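Local coordinates for protein catalase (Corynebacterium glutamicum, PDB 4B7G) that catalyses the breakdown of hydrogen peroxide to water and oxygen at a haem group buried in each subunit of a tetramer, at residues His70-Gly75 with Gln114-Thr119. Numbering follows the deposited sequence. Where two conformers were deposited one is given.
Sequences HAKGHG and QGSPDT. With HEM (protoporphyrin IX containing Fe), chain J.
A single lysine, K72, carries most of this contact, and its charged end is buried inside the loop 114-119. K72 NZ gives a hydrogen bond to the backbone S116 O, 2.8 Å away. It also forms a salt bridge to D118, with NZ 2.9 Å from OD1. NZ meets OD1 from above the carboxylate plane, 59° out of it. The K72 and D118 side chains cross at about a right angle. CG of K72 is anti to the backbone N (chi1 -176°), and the chain bends at chi2 and chi4. The bends bring the methylenes past the S116 carbonyl, with K72 CD 3.1 Å from S116 O. D253 forms a second salt bridge with NZ. Two carboxylates and a carbonyl surround the buried amine, probably keeping it charged.

Two waters also donate to D118 OD1: water 1 bonds K72 O as well, water 2 H74 ND1. The other carboxylate oxygen, OD2, accepts from the backbone N of R256 on helix 254-264, while H74 NE2 is hydrogen-bonded to S203 OG.

The contact joins the lead-in and first residues of strand 73-82 in the catalase beta-barrel to the loop connecting strands 100-108 and 125-132. H70 is in the position of the distal histidine of haem catalases, consistent with a role in peroxide cleavage. One face of its ring lies over pyrrole D of the haem, with H70 CD2 3.3 Å from haem C4D, and ND1 is hydrogen-bonded to S108 OG. Water 3 is bound to the haem iron (O to FE 2.5 Å) and lies 3.0 Å from H70 NE2.

A71 CB lies 3.7 Å from Q114 N in one of two deposited Q114 conformers. That N-H is hydrogen-bonded to E66, and the Q114 side chain packs on E113 of a second subunit.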
loop_
_atom_site.group_PDB
_atom_site.type_symbol
_atom_site.label_atom_id
_atom_site.label_comp_id
_atom_site.label_asym_id
_atom_site.label_seq_id
_atom_site.Cartn_x
_atom_site.Cartn_y
_atom_site.Cartn_z
ATOM N N HIS B 70 6.713 10.865 -16.757
ATOM C CA HIS B 70 6.658 9.894 -17.857
ATOM C C HIS B 70 5.527 8.867 -17.715
ATOM O O HIS B 70 5.678 7.715 -18.128
ATOM C CB HIS B 70 7.986 9.147 -18.029
ATOM C CG HIS B 70 9.147 10.019 -18.399
ATOM N ND1 HIS B 70 9.684 10.043 -19.671
ATOM C CD2 HIS B 70 9.898 10.875 -17.662
ATOM C CE1 HIS B 70 10.703 10.882 -19.704
ATOM N NE2 HIS B 70 10.859 11.395 -18.494
ATOM N N ALA B 71 4.400 9.280 -17.141
ATOM C CA ALA B 71 3.244 8.393 -16.982
ATOM C C ALA B 71 2.722 7.804 -18.299
ATOM O O ALA B 71 2.321 6.629 -18.341
ATOM C CB ALA B 71 2.118 9.128 -16.259
ATOM N N LYS B 72 2.705 8.610 -19.364
ATOM C CA LYS B 72 2.127 8.171 -20.638
ATOM C C LYS B 72 3.188 7.546 -21.525
ATOM O O LYS B 72 4.039 8.251 -22.082
ATOM C CB LYS B 72 1.477 9.341 -21.396
ATOM C CG LYS B 72 0.764 8.907 -22.694
ATOM C CD LYS B 72 -0.618 8.280 -22.392
ATOM C CE LYS B 72 -1.218 7.601 -23.624
ATOM N NZ LYS B 72 -1.410 8.509 -24.807
ATOM N N GLY B 73 3.132 6.230 -21.690
ATOM C CA GLY B 73 4.160 5.561 -22.463
ATOM C C GLY B 73 3.700 4.256 -23.062
ATOM O O GLY B 73 2.561 3.835 -22.846
ATOM N N HIS B 74 4.597 3.614 -23.807
ATOM C CA HIS B 74 4.288 2.391 -24.535
ATOM C C HIS B 74 5.621 1.809 -24.972
ATOM O O HIS B 74 6.634 2.515 -24.996
ATOM C CB HIS B 74 3.438 2.702 -25.775
ATOM C CG HIS B 74 4.009 3.789 -26.633
ATOM N ND1 HIS B 74 3.839 5.127 -26.345
ATOM C CD2 HIS B 74 4.768 3.742 -27.756
ATOM C CE1 HIS B 74 4.456 5.858 -27.258
ATOM N NE2 HIS B 74 5.027 5.041 -28.127
ATOM N N GLY B 75 5.637 0.535 -25.335
ATOM C CA GLY B 75 6.903 -0.089 -25.656
ATOM C C GLY B 75 6.824 -1.353 -26.481
ATOM O O GLY B 75 5.780 -1.697 -27.062
ATOM N N GLN B 114 -1.423 9.404 -17.448
ATOM C CA GLN B 114 -2.033 8.351 -18.239
ATOM C C GLN B 114 -3.221 8.933 -18.989
ATOM O O GLN B 114 -3.966 9.766 -18.453
ATOM C CB GLN B 114 -2.517 7.225 -17.328
ATOM C CG GLN B 114 -1.470 6.166 -16.998
ATOM C CD GLN B 114 -2.080 4.990 -16.240
ATOM O OE1 GLN B 114 -2.261 3.898 -16.790
ATOM N NE2 GLN B 114 -2.416 5.217 -14.975
ATOM N N GLY B 115 -3.401 8.505 -20.235
ATOM C CA GLY B 115 -4.513 8.996 -21.023
ATOM C C GLY B 115 -4.211 10.305 -21.724
ATOM O O GLY B 115 -4.881 10.633 -22.705
ATOM N N SER B 116 -3.228 11.069 -21.241
ATOM C CA SER B 116 -2.882 12.303 -21.966
ATOM C C SER B 116 -2.317 12.008 -23.358
ATOM O O SER B 116 -1.719 10.953 -23.576
ATOM C CB SER B 116 -1.895 13.161 -21.159
ATOM O OG SER B 116 -0.637 12.524 -21.008
ATOM N N PRO B 117 -2.522 12.934 -24.317
ATOM C CA PRO B 117 -2.066 12.715 -25.700
ATOM C C PRO B 117 -0.551 12.541 -25.850
ATOM O O PRO B 117 0.237 13.227 -25.176
ATOM C CB PRO B 117 -2.520 13.990 -26.426
ATOM C CG PRO B 117 -3.717 14.467 -25.641
ATOM C CD PRO B 117 -3.367 14.138 -24.193
ATOM N N ASP B 118 -0.167 11.622 -26.733
ATOM C CA ASP B 118 1.232 11.351 -27.061
ATOM C C ASP B 118 1.908 12.556 -27.710
ATOM O O ASP B 118 3.136 12.674 -27.687
ATOM C CB ASP B 118 1.328 10.203 -28.081
ATOM C CG ASP B 118 1.001 8.840 -27.494
ATOM O OD1 ASP B 118 1.046 8.677 -26.257
ATOM O OD2 ASP B 118 0.719 7.903 -28.285
ATOM N N THR B 119 1.116 13.423 -28.337
ATOM C CA THR B 119 1.685 14.460 -29.201
ATOM C C THR B 119 1.539 15.867 -28.644
ATOM O O THR B 119 1.556 16.842 -29.404
ATOM C CB THR B 119 1.117 14.418 -30.650
ATOM O OG1 THR B 119 -0.303 14.635 -30.624
ATOM C CG2 THR B 119 1.415 13.069 -31.307
HETATM C CHA HEM J . 11.090 8.327 -15.350
HETATM C CHB HEM J . 13.561 10.532 -11.793
HETATM C CHC HEM J . 16.083 12.978 -15.158
HETATM C CHD HEM J . 14.616 9.769 -18.474
HETATM C C1A HEM J . 11.536 8.685 -14.095
HETATM C C2A HEM J . 11.083 8.146 -12.827
HETATM C C3A HEM J . 11.777 8.761 -11.858
HETATM C C4A HEM J . 12.682 9.709 -12.463
HETATM C CMA HEM J . 11.660 8.517 -10.342
HETATM C CAA HEM J . 9.992 7.063 -12.629
HETATM C CBA HEM J . 10.640 5.684 -12.709
HETATM C CGA HEM J . 9.642 4.586 -12.453
HETATM O O1A HEM J . 9.779 3.500 -13.091
HETATM O O2A HEM J . 8.711 4.776 -11.619
HETATM C C1B HEM J . 14.445 11.402 -12.394
HETATM C C2B HEM J . 15.351 12.302 -11.704
HETATM C C3B HEM J . 16.034 12.994 -12.636
HETATM C C4B HEM J . 15.596 12.533 -13.942
HETATM C CMB HEM J . 15.448 12.433 -10.164
HETATM C CAB HEM J . 17.146 14.062 -12.455
HETATM C CBB HEM J . 17.970 14.109 -11.397
HETATM C C1C HEM J . 16.049 12.220 -16.313
HETATM C C2C HEM J . 17.001 12.246 -17.416
HETATM C C3C HEM J . 16.576 11.358 -18.338
HETATM C C4C HEM J . 15.368 10.730 -17.833
HETATM C CMC HEM J . 18.240 13.177 -17.472
HETATM C CAC HEM J . 17.231 10.955 -19.675
HETATM C CBC HEM J . 18.558 10.968 -19.856
HETATM C C1D HEM J . 13.501 9.134 -17.969
HETATM C C2D HEM J . 12.695 8.199 -18.712
HETATM C C3D HEM J . 11.606 7.745 -17.757
HETATM C C4D HEM J . 11.844 8.442 -16.506
HETATM C CMD HEM J . 12.873 7.741 -20.166
HETATM C CAD HEM J . 10.509 6.736 -18.103
HETATM C CBD HEM J . 11.146 5.346 -18.095
HETATM C CGD HEM J . 10.047 4.436 -18.542
HETATM O O1D HEM J . 9.606 3.594 -17.718
HETATM O O2D HEM J . 9.606 4.572 -19.721
HETATM N NA HEM J . 12.517 9.636 -13.836
HETATM N NB HEM J . 14.619 11.567 -13.760
HETATM N NC HEM J . 15.068 11.286 -16.607
HETATM N ND HEM J . 12.973 9.247 -16.679
HETATM FE FE HEM J . 13.917 10.277 -15.172
HETATM O O HOH W 1 3.629 8.795 -25.028
HETATM O O HOH W 2 1.437 6.040 -25.243
HETATM O O HOH W 3 12.402 12.042 -16.013
#